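Uncharacterized protein (Mycobacterium tuberculosis, PDB 3KFW) is of unknown function but belongs to the PaaX family and probably acts as a DNA-binding transcriptional repressor, with a winged helix-turn-helix-like N-terminal region. Local coordinates at residues Leu10-Gly15 against Thr224-Arg229; Pro126-Leu131 against Met200-Leu205; Ser162-Ala167 against Arg193-Asp198; His169-Asp174 against Ala189-His194; Gly183-Ala188 against His220-Ala225. All blocks are in the same frame, centred on the assembly; numbering follows the deposited sequence.

Contacts 3, 4 and 5 run along the C-terminal helical region, and all three use helix 181-195. Contacts 3 and 4 pair it with helix 161-177, share His194, and have centres 8 Å apart. Contact 5 pairs it with helix 212-234, its centre 10 Å from that of contact 4; Leu171 O and Asp174 CB pack on the methyls of Val187 there. Contact 1 continues along helix 212-234 to helix 5-13, and touches contact 5 where Ser11 meets Phe185. Contact 2 ties the same C-terminal region to the Cas2-like part. Contacts 1 and 2 lie on opposite sides of the chain's centre, with centres 31 Å apart.

Contact 1: Leu10-Gly15 against Thr224-Arg229; sequences LSVLLG and TAMAKR
Val12 and Met226 bring the two backbones closest, with CA atoms 6.2 Å apart, where the end of helix 5-13 meets helix 212-234. Met226, a selenomethionine, makes the largest share of the contact. Its chain bends at chi2 (43°). The first part of the chain lies against the backbone of the N-terminal helix, with Met226 CG 3.4 Å from Ser11 O. The methyl then reaches Val12, Met226 CE lying 3.8 Å from Val12 CG2. The placing of this methyl is doubtful, because it comes too close to the Arg229 guanidinium in the model. Val12 places CG2 beside its own backbone N and CG1 anti to that N (chi1 170°). No hydrogen bond links the two segments, which meet by packing. At the other end, Ala227 CB approaches Leu14 O at 4.4 Å. Polar bonds lie just outside: Arg229 is held by the Leu29 carbonyl and by a salt bridge to Asp32, while Arg230 donates to the carbonyls of Val12 and Leu14. The contact thus joins the N-terminal helix-turn-helix region to the long C-terminal helix. Helix 23-30 packs on Val12, helix 64-77 touches Leu14, and Phe185 of helix 181-195 packs on Ser11.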
# COMPACT_ATOMS: atom_id res chain seq x y z
N LEU A 10 -6.27 -35.48 -25.60
CA LEU A 10 -5.07 -34.63 -25.67
C LEU A 10 -3.79 -35.38 -25.29
O LEU A 10 -2.84 -35.37 -26.05
CB LEU A 10 -5.20 -33.33 -24.87
CG LEU A 10 -6.18 -32.29 -25.46
CD1 LEU A 10 -6.08 -30.91 -24.71
CD2 LEU A 10 -6.02 -32.12 -26.97
N SER A 11 -3.77 -36.03 -24.13
CA SER A 11 -2.59 -36.79 -23.69
C SER A 11 -2.25 -37.92 -24.62
O SER A 11 -1.10 -38.16 -24.89
CB SER A 11 -2.79 -37.31 -22.29
OG SER A 11 -2.44 -36.28 -21.38
N VAL A 12 -3.24 -38.60 -25.16
CA VAL A 12 -2.97 -39.71 -26.05
C VAL A 12 -2.35 -39.22 -27.38
O VAL A 12 -1.54 -39.92 -28.00
CB VAL A 12 -4.26 -40.56 -26.24
CG1 VAL A 12 -4.09 -41.57 -27.35
CG2 VAL A 12 -4.64 -41.28 -24.89
N LEU A 13 -2.69 -38.00 -27.78
CA LEU A 13 -2.12 -37.42 -28.98
C LEU A 13 -0.83 -36.61 -28.79
O LEU A 13 -0.20 -36.21 -29.74
CB LEU A 13 -3.20 -36.65 -29.82
CG LEU A 13 -4.38 -37.55 -30.23
CD1 LEU A 13 -5.51 -36.74 -30.80
CD2 LEU A 13 -3.90 -38.60 -31.24
N LEU A 14 -0.43 -36.39 -27.56
CA LEU A 14 0.83 -35.70 -27.28
C LEU A 14 1.99 -36.16 -28.20
O LEU A 14 2.38 -37.35 -28.22
CB LEU A 14 1.17 -35.89 -25.80
CG LEU A 14 1.50 -34.69 -24.93
CD1 LEU A 14 0.54 -33.50 -25.10
CD2 LEU A 14 1.48 -35.17 -23.45
N GLY A 15 2.46 -35.20 -29.01
CA GLY A 15 3.60 -35.38 -29.90
C GLY A 15 3.27 -36.15 -31.17
O GLY A 15 4.19 -36.45 -31.94
N THR A 224 6.67 -39.84 -22.57
CA THR A 224 7.33 -40.88 -23.35
C THR A 224 6.53 -42.19 -23.38
O THR A 224 6.33 -42.76 -24.46
CB THR A 224 8.79 -41.13 -22.86
OG1 THR A 224 9.47 -39.88 -22.82
CG2 THR A 224 9.55 -42.04 -23.80
N ALA A 225 6.08 -42.67 -22.21
CA ALA A 225 5.24 -43.88 -22.14
C ALA A 225 3.96 -43.72 -22.95
O ALA A 225 3.49 -44.68 -23.59
CB ALA A 225 4.90 -44.26 -20.69
N MSE A 226 3.41 -42.51 -22.93
CA MSE A 226 2.22 -42.12 -23.69
C MSE A 226 2.45 -42.25 -25.20
O MSE A 226 1.66 -42.89 -25.91
CB MSE A 226 1.81 -40.69 -23.30
CG MSE A 226 0.34 -40.45 -22.90
SE MSE A 226 -0.50 -41.80 -21.70
CE MSE A 226 -1.59 -42.64 -23.05
N ALA A 227 3.54 -41.65 -25.69
CA ALA A 227 3.90 -41.68 -27.11
C ALA A 227 4.26 -43.08 -27.57
O ALA A 227 3.97 -43.44 -28.72
CB ALA A 227 5.02 -40.71 -27.40
N LYS A 228 4.86 -43.87 -26.69
CA LYS A 228 5.22 -45.25 -27.02
C LYS A 228 3.98 -46.19 -27.23
O LYS A 228 3.98 -47.03 -28.13
CB LYS A 228 6.19 -45.80 -25.98
CG LYS A 228 6.68 -47.20 -26.28
CD LYS A 228 7.62 -47.67 -25.17
CE LYS A 228 7.92 -49.18 -25.28
NZ LYS A 228 8.66 -49.57 -24.03
N ARG A 229 2.94 -46.02 -26.41
CA ARG A 229 1.67 -46.74 -26.53
C ARG A 229 1.01 -46.54 -27.89
O ARG A 229 0.32 -47.43 -28.41
CB ARG A 229 0.68 -46.26 -25.48
CG ARG A 229 0.91 -46.81 -24.11
CD ARG A 229 -0.12 -46.28 -23.13
NE ARG A 229 -1.44 -46.89 -23.32
CZ ARG A 229 -2.55 -46.24 -23.70
NH1 ARG A 229 -2.52 -44.92 -23.95
NH2 ARG A 229 -3.70 -46.90 -23.83

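Contact 2: Pro126-Leu131 against Met200-Leu205; sequences PDNLDL and MLPAEL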
# COMPACT_ATOMS: atom_id res chain seq x y z
N PRO A 126 14.66 -12.91 -10.50
CA PRO A 126 15.99 -12.79 -11.12
C PRO A 126 15.87 -12.51 -12.62
O PRO A 126 14.87 -12.88 -13.21
CB PRO A 126 16.61 -14.16 -10.87
CG PRO A 126 15.85 -14.74 -9.73
CD PRO A 126 14.48 -14.19 -9.78
N ASP A 127 16.84 -11.87 -13.26
CA ASP A 127 16.65 -11.55 -14.66
C ASP A 127 17.06 -12.69 -15.61
O ASP A 127 17.33 -12.43 -16.78
CB ASP A 127 17.33 -10.24 -15.04
CG ASP A 127 18.82 -10.35 -15.09
OD1 ASP A 127 19.34 -11.39 -14.64
OD2 ASP A 127 19.50 -9.42 -15.60
N ASN A 128 17.11 -13.92 -15.09
CA ASN A 128 17.45 -15.12 -15.89
C ASN A 128 16.37 -15.54 -16.92
O ASN A 128 16.68 -16.20 -17.88
CB ASN A 128 17.86 -16.30 -14.97
CG ASN A 128 16.71 -16.79 -14.09
OD1 ASN A 128 15.94 -16.00 -13.56
ND2 ASN A 128 16.59 -18.11 -13.94
N LEU A 129 15.11 -15.18 -16.67
CA LEU A 129 14.05 -15.15 -17.68
C LEU A 129 14.05 -13.80 -18.40
O LEU A 129 14.24 -12.76 -17.74
CB LEU A 129 12.66 -15.32 -17.04
CG LEU A 129 12.26 -16.63 -16.36
CD1 LEU A 129 10.80 -16.58 -15.94
CD2 LEU A 129 12.56 -17.84 -17.29
N ASP A 130 13.84 -13.83 -19.72
CA ASP A 130 13.70 -12.66 -20.62
C ASP A 130 12.35 -11.92 -20.49
O ASP A 130 11.46 -12.09 -21.37
CB ASP A 130 13.79 -13.14 -22.08
CG ASP A 130 15.19 -13.09 -22.67
OD1 ASP A 130 15.44 -13.84 -23.64
OD2 ASP A 130 16.04 -12.29 -22.20
N LEU A 131 12.20 -11.09 -19.46
CA LEU A 131 10.99 -10.28 -19.30
C LEU A 131 10.59 -9.51 -20.56
O LEU A 131 11.35 -8.68 -21.07
CB LEU A 131 11.14 -9.27 -18.15
CG LEU A 131 10.16 -8.08 -18.06
CD1 LEU A 131 8.89 -8.42 -17.29
CD2 LEU A 131 10.85 -6.84 -17.50
N MSE A 200 11.52 -20.92 -11.16
CA MSE A 200 12.51 -20.95 -12.24
C MSE A 200 13.76 -20.25 -11.80
O MSE A 200 14.25 -19.39 -12.53
CB MSE A 200 11.97 -20.17 -13.41
CG MSE A 200 12.21 -20.80 -14.69
SE MSE A 200 11.22 -22.44 -14.56
CE MSE A 200 9.53 -21.89 -15.34
N LEU A 201 14.25 -20.61 -10.61
CA LEU A 201 15.34 -19.89 -9.98
C LEU A 201 16.66 -20.29 -10.62
O LEU A 201 16.84 -21.44 -11.01
CB LEU A 201 15.37 -20.18 -8.46
CG LEU A 201 14.30 -19.56 -7.52
CD1 LEU A 201 14.44 -20.03 -6.11
CD2 LEU A 201 14.34 -18.04 -7.51
N PRO A 202 17.62 -19.36 -10.70
CA PRO A 202 18.93 -19.78 -11.20
C PRO A 202 19.66 -20.69 -10.21
O PRO A 202 19.48 -20.54 -8.99
CB PRO A 202 19.69 -18.46 -11.28
CG PRO A 202 19.11 -17.63 -10.18
CD PRO A 202 17.68 -18.05 -10.02
N ALA A 203 20.47 -21.62 -10.75
CA ALA A 203 21.40 -22.49 -9.99
C ALA A 203 21.79 -22.04 -8.57
O ALA A 203 21.48 -22.73 -7.62
CB ALA A 203 22.65 -22.72 -10.79
N GLU A 204 22.43 -20.88 -8.45
CA GLU A 204 22.97 -20.38 -7.17
C GLU A 204 21.94 -20.21 -6.07
O GLU A 204 22.31 -20.07 -4.90
CB GLU A 204 23.62 -19.00 -7.36
CG GLU A 204 24.77 -18.96 -8.33
CD GLU A 204 24.34 -18.82 -9.81
OE1 GLU A 204 23.61 -19.71 -10.38
OE2 GLU A 204 24.75 -17.80 -10.41
N LEU A 205 20.66 -20.15 -6.44
CA LEU A 205 19.65 -19.82 -5.44
C LEU A 205 18.81 -21.02 -5.11
O LEU A 205 18.05 -20.98 -4.15
CB LEU A 205 18.75 -18.64 -5.88
CG LEU A 205 19.49 -17.40 -6.34
CD1 LEU A 205 18.53 -16.37 -6.73
CD2 LEU A 205 20.45 -16.84 -5.23
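Asn128 and Met200 form the polar link between the loop after strand 122-126, in the Cas2-like region, and the loop between helices 181-195 and 212-234. The Asn128 side chain points CG between its backbone N and carbonyl carbon (chi1 65°). This turns the amide toward the opposite loop. Asn128 ND2 donates to Met200 O at 3.0 Å, and the bond is nearly straight, with an N-H...O angle of 171°. The acceptor lies in the amide plane of Asn128, whereas the donor is tilted 20° from the carbonyl plane of Met200. The bond gives the buried Met200 carbonyl a side-chain partner. ND2 also makes a weak hydrogen bond with Thr81 OG1.

Two apolar pairs stand beside the amide. The rings of Pro126 and Pro202 cross at about a right angle, and CG of Pro126 meets CD of Pro202 at 3.8 Å. The same Pro126 CG also lies 4.3 Å from Leu201 CD2 and from Leu205 CD1. Leu129 and Met200, a selenomethionine, likewise cross at about a right angle. Trp84 and Trp88 pack on Pro126, while Ala155 and Pro151 of the helix 151-158 region touch Leu201 and Leu205. In the Leu129 pair the touching atoms are one branch methyl and the middle of the selenomethionine chain, with CD2 of Leu129 4.0 Å from CG of Met200.

Contact 3: Ser162-Ala167 against Arg193-Asp198; sequences SGWTEA and RHLLTD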
# COMPACT_ATOMS: atom_id res chain seq x y z
N SER A 162 10.17 -23.67 0.76
CA SER A 162 10.07 -24.97 1.45
C SER A 162 8.71 -25.64 1.15
O SER A 162 8.64 -26.84 0.98
CB SER A 162 10.26 -24.82 2.93
OG SER A 162 9.24 -23.96 3.43
N GLY A 163 7.63 -24.85 1.04
CA GLY A 163 6.29 -25.40 0.75
C GLY A 163 6.16 -25.94 -0.66
O GLY A 163 5.36 -26.86 -0.91
N TRP A 164 6.91 -25.36 -1.59
CA TRP A 164 6.80 -25.77 -2.97
C TRP A 164 7.62 -27.04 -3.19
O TRP A 164 7.24 -27.86 -4.01
CB TRP A 164 7.36 -24.69 -3.88
CG TRP A 164 7.05 -24.88 -5.38
CD1 TRP A 164 6.03 -24.26 -6.12
CD2 TRP A 164 7.82 -25.68 -6.32
NE1 TRP A 164 6.12 -24.68 -7.46
CE2 TRP A 164 7.20 -25.54 -7.59
CE3 TRP A 164 8.93 -26.52 -6.20
CZ2 TRP A 164 7.68 -26.19 -8.72
CZ3 TRP A 164 9.41 -27.18 -7.34
CH2 TRP A 164 8.78 -27.00 -8.59
N THR A 165 8.74 -27.11 -2.48
CA THR A 165 9.61 -28.27 -2.30
C THR A 165 8.83 -29.43 -1.67
O THR A 165 8.79 -30.51 -2.26
CB THR A 165 10.82 -27.88 -1.37
OG1 THR A 165 11.66 -26.94 -2.06
CG2 THR A 165 11.65 -29.10 -0.87
N GLU A 166 8.22 -29.21 -0.50
CA GLU A 166 7.38 -30.24 0.14
C GLU A 166 6.26 -30.77 -0.79
O GLU A 166 6.02 -31.98 -0.85
CB GLU A 166 6.80 -29.77 1.48
CG GLU A 166 6.03 -30.87 2.29
CD GLU A 166 6.11 -30.69 3.85
OE1 GLU A 166 6.95 -31.38 4.52
OE2 GLU A 166 5.34 -29.85 4.40
N ALA A 167 5.61 -29.87 -1.53
CA ALA A 167 4.50 -30.26 -2.44
C ALA A 167 5.01 -31.05 -3.59
O ALA A 167 4.29 -31.93 -4.08
CB ALA A 167 3.68 -29.07 -2.94
N ARG A 193 0.61 -28.78 -13.36
CA ARG A 193 0.06 -27.61 -12.61
C ARG A 193 1.06 -27.09 -11.58
O ARG A 193 1.13 -25.91 -11.31
CB ARG A 193 -1.31 -27.92 -11.95
CG ARG A 193 -2.44 -27.97 -12.99
CD ARG A 193 -3.81 -28.17 -12.34
NE ARG A 193 -4.20 -29.60 -12.24
CZ ARG A 193 -4.19 -30.29 -11.10
NH1 ARG A 193 -3.83 -29.70 -9.97
NH2 ARG A 193 -4.56 -31.59 -11.09
N HIS A 194 1.85 -27.99 -11.02
CA HIS A 194 2.84 -27.57 -10.09
C HIS A 194 4.02 -26.85 -10.76
O HIS A 194 4.49 -25.82 -10.26
CB HIS A 194 3.31 -28.73 -9.23
CG HIS A 194 3.97 -28.30 -7.97
ND1 HIS A 194 3.43 -27.34 -7.14
CD2 HIS A 194 5.14 -28.68 -7.40
CE1 HIS A 194 4.22 -27.18 -6.09
NE2 HIS A 194 5.25 -27.99 -6.22
N LEU A 195 4.51 -27.37 -11.87
CA LEU A 195 5.59 -26.68 -12.59
C LEU A 195 5.22 -25.26 -13.07
O LEU A 195 6.08 -24.36 -13.13
CB LEU A 195 6.08 -27.52 -13.75
CG LEU A 195 6.71 -28.84 -13.28
CD1 LEU A 195 6.81 -29.88 -14.39
CD2 LEU A 195 8.08 -28.58 -12.66
N LEU A 196 3.94 -25.06 -13.39
CA LEU A 196 3.43 -23.80 -13.92
C LEU A 196 3.76 -22.68 -12.97
O LEU A 196 3.92 -21.52 -13.43
CB LEU A 196 1.91 -23.85 -14.13
CG LEU A 196 1.36 -24.46 -15.45
CD1 LEU A 196 -0.16 -24.30 -15.45
CD2 LEU A 196 1.96 -23.83 -16.69
N THR A 197 3.84 -23.03 -11.68
CA THR A 197 4.15 -22.09 -10.62
C THR A 197 5.63 -22.08 -10.25
O THR A 197 6.00 -21.40 -9.29
CB THR A 197 3.34 -22.34 -9.29
OG1 THR A 197 3.90 -23.42 -8.56
CG2 THR A 197 1.81 -22.61 -9.54
N ASP A 198 6.47 -22.84 -10.98
CA ASP A 198 7.88 -22.94 -10.66
C ASP A 198 8.53 -21.55 -10.72
O ASP A 198 8.40 -20.84 -11.74
CB ASP A 198 8.56 -23.86 -11.66
CG ASP A 198 10.04 -24.20 -11.26
OD1 ASP A 198 10.75 -23.45 -10.52
OD2 ASP A 198 10.49 -25.26 -11.71
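Trp164 and His194 make both the ring stack and the straighter hydrogen bond of this contact. The stack is face to face: the imidazole lies over the five-membered ring of the indole, with centroids 3.8 Å apart and planes at 18°. Both residues carry CG anti to the backbone N (chi1 -169° for Trp164 and -161° for His194), which sends each ring across the gap between the helices.

Hydrogen bonds fix the two rings. His194 NE2 donates to Trp164 O at 3.0 Å, in the carbonyl plane and on a lone pair. The acceptor lies in the imidazole plane, so the bond sets the rotation of that ring. Trp164 NE1 donates a hydrogen bond to Thr197 OG1 at 2.8 Å, with the hydroxyl at the indole edge. Thr197 OG1 in turn donates to His194 O at 3.0 Å, a relay that takes in the type I turn from Leu195 to Asp198.

Van der Waals packing completes the contact. Ala167 CB sits 3.7 Å from His194 CE1, and Trp164 CZ2 lies 3.9 Å from Asp198 CB. Trp164 CH2 is 4.4 Å from Leu195 CD2. The Asp198 carboxylate forms a salt bridge with Arg216. On the fold scale, helix 161-177 is joined to the end of helix 181-195. Leu215 of helix 212-234 packs on Trp164, His194 and Leu195, and Trp210 in the preceding loop stacks with Trp164.

Contact 4: His169-Asp174 against Ala189-His194; sequences HRLLGD and AAMVRH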
# COMPACT_ATOMS: atom_id res chain seq x y z
N HIS A 169 7.95 -33.06 -3.78
CA HIS A 169 8.23 -34.38 -3.24
C HIS A 169 6.96 -35.19 -3.02
O HIS A 169 6.95 -36.35 -3.35
CB HIS A 169 9.10 -34.27 -1.95
CG HIS A 169 10.50 -33.87 -2.25
ND1 HIS A 169 11.28 -34.55 -3.18
CD2 HIS A 169 11.27 -32.86 -1.78
CE1 HIS A 169 12.46 -33.96 -3.28
NE2 HIS A 169 12.48 -32.93 -2.44
N ARG A 170 5.89 -34.59 -2.49
CA ARG A 170 4.65 -35.38 -2.31
C ARG A 170 4.12 -35.93 -3.67
O ARG A 170 3.64 -37.06 -3.73
CB ARG A 170 3.57 -34.57 -1.63
CG ARG A 170 3.05 -35.20 -0.30
CD ARG A 170 2.25 -34.16 0.58
NE ARG A 170 1.40 -33.29 -0.26
CZ ARG A 170 1.37 -31.94 -0.21
NH1 ARG A 170 2.12 -31.25 0.66
NH2 ARG A 170 0.55 -31.29 -1.04
N LEU A 171 4.20 -35.12 -4.74
CA LEU A 171 3.85 -35.54 -6.09
C LEU A 171 4.76 -36.63 -6.69
O LEU A 171 4.26 -37.48 -7.43
CB LEU A 171 3.81 -34.32 -7.02
CG LEU A 171 2.66 -33.36 -6.77
CD1 LEU A 171 2.89 -32.07 -7.50
CD2 LEU A 171 1.30 -33.94 -7.12
N LEU A 172 6.07 -36.58 -6.40
CA LEU A 172 7.01 -37.66 -6.75
C LEU A 172 6.58 -38.99 -6.07
O LEU A 172 6.43 -40.00 -6.76
CB LEU A 172 8.50 -37.28 -6.45
CG LEU A 172 9.08 -36.16 -7.39
CD1 LEU A 172 10.29 -35.33 -6.86
CD2 LEU A 172 9.33 -36.59 -8.89
N GLY A 173 6.37 -38.97 -4.74
CA GLY A 173 5.74 -40.08 -3.98
C GLY A 173 4.40 -40.58 -4.55
O GLY A 173 4.16 -41.80 -4.60
N ASP A 174 3.55 -39.66 -5.01
CA ASP A 174 2.27 -40.00 -5.63
C ASP A 174 2.46 -40.81 -6.93
O ASP A 174 1.75 -41.81 -7.14
CB ASP A 174 1.44 -38.74 -5.93
CG ASP A 174 0.76 -38.10 -4.69
OD1 ASP A 174 0.79 -38.70 -3.57
OD2 ASP A 174 0.19 -36.98 -4.84
N ALA A 189 -0.88 -34.57 -14.64
CA ALA A 189 -1.61 -33.30 -14.67
C ALA A 189 -1.36 -32.50 -13.37
O ALA A 189 -1.25 -31.28 -13.42
CB ALA A 189 -3.14 -33.51 -14.93
N ALA A 190 -1.22 -33.15 -12.22
CA ALA A 190 -0.87 -32.36 -11.00
C ALA A 190 0.51 -31.73 -11.12
O ALA A 190 0.74 -30.58 -10.67
CB ALA A 190 -0.97 -33.21 -9.72
N MSE A 191 1.45 -32.48 -11.72
CA MSE A 191 2.84 -32.06 -11.82
C MSE A 191 2.99 -30.92 -12.79
O MSE A 191 3.83 -30.03 -12.59
CB MSE A 191 3.74 -33.20 -12.29
CG MSE A 191 4.19 -34.11 -11.18
SE MSE A 191 5.18 -35.65 -11.93
CE MSE A 191 5.68 -36.27 -10.17
N VAL A 192 2.21 -30.97 -13.87
CA VAL A 192 2.21 -29.90 -14.82
C VAL A 192 1.70 -28.66 -14.12
O VAL A 192 2.31 -27.61 -14.28
CB VAL A 192 1.36 -30.22 -16.08
CG1 VAL A 192 1.01 -28.95 -16.87
CG2 VAL A 192 2.12 -31.15 -16.95
N ARG A 193 0.61 -28.78 -13.36
CA ARG A 193 0.06 -27.61 -12.61
C ARG A 193 1.06 -27.09 -11.58
O ARG A 193 1.13 -25.91 -11.31
CB ARG A 193 -1.31 -27.92 -11.95
CG ARG A 193 -2.44 -27.97 -12.99
CD ARG A 193 -3.81 -28.17 -12.34
NE ARG A 193 -4.20 -29.60 -12.24
CZ ARG A 193 -4.19 -30.29 -11.10
NH1 ARG A 193 -3.83 -29.70 -9.97
NH2 ARG A 193 -4.56 -31.59 -11.09
N HIS A 194 1.85 -27.99 -11.02
CA HIS A 194 2.84 -27.57 -10.09
C HIS A 194 4.02 -26.85 -10.76
O HIS A 194 4.49 -25.82 -10.26
CB HIS A 194 3.31 -28.73 -9.23
CG HIS A 194 3.97 -28.30 -7.97
ND1 HIS A 194 3.43 -27.34 -7.14
CD2 HIS A 194 5.14 -28.68 -7.40
CE1 HIS A 194 4.22 -27.18 -6.09
NE2 HIS A 194 5.25 -27.99 -6.22
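Leu171 packs against Ala190, Met191 and His194 across a nearly antiparallel helix pair, helix 161-177 with helix 181-195. These neighbours in sequence form a helical hairpin. Their local axes approach to 10.4 Å and run at 163°. The path along Leu171 starts at CB, which lies 4.1 Å from the CE methyl of Met191. CG sits beside the backbone N and anti to the carbonyl carbon (chi1 -70°), and from there the chain divides between two partners. CD1 reaches His194, 3.8 Å from its CB, and also meets the ring atoms CG and CD2 of that residue. CD2 goes to Ala190, 3.5 Å from its CB, so the small alanine takes the second branch. Thus the leucine bridges positions one helical turn apart on the partner helix.

Met191, a selenomethionine, is extended beyond CG and brings its methyl to the backbone of the first helix. Leu172 crosses it at about a right angle, with CD2 3.9 Å from Met191 CE. Leu215 and Ala218 of helix 212-234 touch Met191 as well. No hydrogen bond spans the segments. The polar neighbour of the selenomethionine methyl is a backbone carbonyl: Met191 CE lies 3.3 Å from Leu171 O.

Contact 5: Gly183-Ala188 against His220-Ala225; sequences GRFVVA and HDFATA
Phe222 is set between Arg184, Phe185 and Ala188, and its side-chain conformation shapes the contact. CG stands anti to the backbone N (chi1 164°), and the ring reaches across to helix 181-195. Ala188 CB sits over one ring face in a CH-pi contact, 3.9 Å from the Phe222 centroid and 21° off the ring normal. The methyl is offset toward the rim, Ala188 CB lying 3.6 Å from Phe222 CD2. The far part of the ring meets the backbone of the partner helix, with Phe222 CE1 3.6 Å from Phe185 CA.

Phe185 also turns its CG anti to the backbone N. Its ring and that of Phe222 cross obliquely, CD1 of Phe185 lying 4.0 Å from CZ of Phe222. Arg184 takes a different course. Its chain bends at chi3, and the guanidinium lies along the opposite helix. Arg184 NH1 is 4.0 Å from Ala225 CB, and NH2 is 4.0 Å from Asp221 O. No hydrogen bond forms here. Asp221 is of opposite charge, but its carboxylate is not in contact with the guanidinium, so any attraction is probably modest.

Met175 of helix 161-177 touches Arg184 and Ala188, and Ser7 of helix 5-13 packs on Phe185. The local axes approach to 10.5 Å at 136°. Helices 181-195 and 212-234 are thus roughly antiparallel but steeply crossed, and they pack with helix 161-177 beside them in the helical PaaX-like C-terminal region.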
# COMPACT_ATOMS: atom_id res chain seq x y z
N GLY A 183 -4.21 -43.55 -12.92
CA GLY A 183 -3.46 -42.95 -11.78
C GLY A 183 -2.23 -42.11 -12.15
O GLY A 183 -2.07 -40.98 -11.66
N ARG A 184 -1.36 -42.64 -13.01
CA ARG A 184 -0.20 -41.88 -13.53
C ARG A 184 -0.65 -40.60 -14.27
O ARG A 184 -0.06 -39.52 -14.14
CB ARG A 184 0.70 -42.75 -14.44
CG ARG A 184 1.75 -43.60 -13.70
CD ARG A 184 2.70 -44.36 -14.67
NE ARG A 184 3.97 -43.66 -15.05
CZ ARG A 184 4.80 -44.05 -16.05
NH1 ARG A 184 4.54 -45.13 -16.81
NH2 ARG A 184 5.91 -43.37 -16.32
N PHE A 185 -1.71 -40.72 -15.05
CA PHE A 185 -2.22 -39.59 -15.78
C PHE A 185 -2.59 -38.46 -14.80
O PHE A 185 -2.11 -37.33 -14.94
CB PHE A 185 -3.41 -40.01 -16.64
CG PHE A 185 -4.14 -38.87 -17.24
CD1 PHE A 185 -3.97 -38.55 -18.58
CD2 PHE A 185 -4.99 -38.08 -16.46
CE1 PHE A 185 -4.63 -37.48 -19.15
CE2 PHE A 185 -5.65 -37.00 -17.01
CZ PHE A 185 -5.47 -36.70 -18.39
N VAL A 186 -3.43 -38.76 -13.80
CA VAL A 186 -3.85 -37.74 -12.82
C VAL A 186 -2.66 -37.10 -12.09
O VAL A 186 -2.63 -35.88 -11.87
CB VAL A 186 -4.88 -38.30 -11.79
CG1 VAL A 186 -5.17 -37.28 -10.70
CG2 VAL A 186 -6.16 -38.77 -12.51
N VAL A 187 -1.68 -37.91 -11.71
CA VAL A 187 -0.48 -37.36 -11.10
C VAL A 187 0.34 -36.44 -12.04
O VAL A 187 0.80 -35.37 -11.64
CB VAL A 187 0.42 -38.45 -10.57
CG1 VAL A 187 1.68 -37.83 -10.12
CG2 VAL A 187 -0.28 -39.18 -9.41
N ALA A 188 0.51 -36.85 -13.29
CA ALA A 188 1.14 -35.97 -14.28
C ALA A 188 0.45 -34.60 -14.47
O ALA A 188 1.16 -33.57 -14.50
CB ALA A 188 1.21 -36.68 -15.61
N HIS A 220 8.30 -36.02 -18.20
CA HIS A 220 8.78 -36.43 -19.52
C HIS A 220 8.79 -37.95 -19.68
O HIS A 220 8.61 -38.44 -20.79
CB HIS A 220 10.11 -35.75 -19.88
CG HIS A 220 9.99 -34.27 -20.06
ND1 HIS A 220 10.53 -33.36 -19.16
CD2 HIS A 220 9.34 -33.54 -20.99
CE1 HIS A 220 10.24 -32.14 -19.56
NE2 HIS A 220 9.52 -32.22 -20.67
N ASP A 221 8.93 -38.68 -18.56
CA ASP A 221 8.77 -40.17 -18.59
C ASP A 221 7.34 -40.61 -18.90
O ASP A 221 7.11 -41.56 -19.67
CB ASP A 221 9.25 -40.83 -17.29
CG ASP A 221 10.76 -40.89 -17.20
OD1 ASP A 221 11.40 -40.67 -18.24
OD2 ASP A 221 11.32 -41.14 -16.11
N PHE A 222 6.38 -39.92 -18.29
CA PHE A 222 5.01 -40.18 -18.59
C PHE A 222 4.66 -39.80 -20.05
O PHE A 222 4.05 -40.58 -20.71
CB PHE A 222 4.09 -39.54 -17.57
CG PHE A 222 2.64 -39.45 -18.03
CD1 PHE A 222 1.75 -40.50 -17.77
CD2 PHE A 222 2.18 -38.28 -18.69
CE1 PHE A 222 0.43 -40.39 -18.15
CE2 PHE A 222 0.84 -38.15 -19.12
CZ PHE A 222 -0.05 -39.22 -18.85
N ALA A 223 5.07 -38.63 -20.53
CA ALA A 223 4.89 -38.27 -21.96
C ALA A 223 5.50 -39.30 -22.93
O ALA A 223 4.91 -39.62 -23.96
CB ALA A 223 5.43 -36.86 -22.26
N THR A 224 6.67 -39.84 -22.57
CA THR A 224 7.33 -40.88 -23.35
C THR A 224 6.53 -42.19 -23.38
O THR A 224 6.33 -42.76 -24.46
CB THR A 224 8.79 -41.13 -22.86
OG1 THR A 224 9.47 -39.88 -22.82
CG2 THR A 224 9.55 -42.04 -23.80
N ALA A 225 6.08 -42.67 -22.21
CA ALA A 225 5.24 -43.88 -22.14
C ALA A 225 3.96 -43.72 -22.95
O ALA A 225 3.49 -44.68 -23.59
CB ALA A 225 4.90 -44.26 -20.69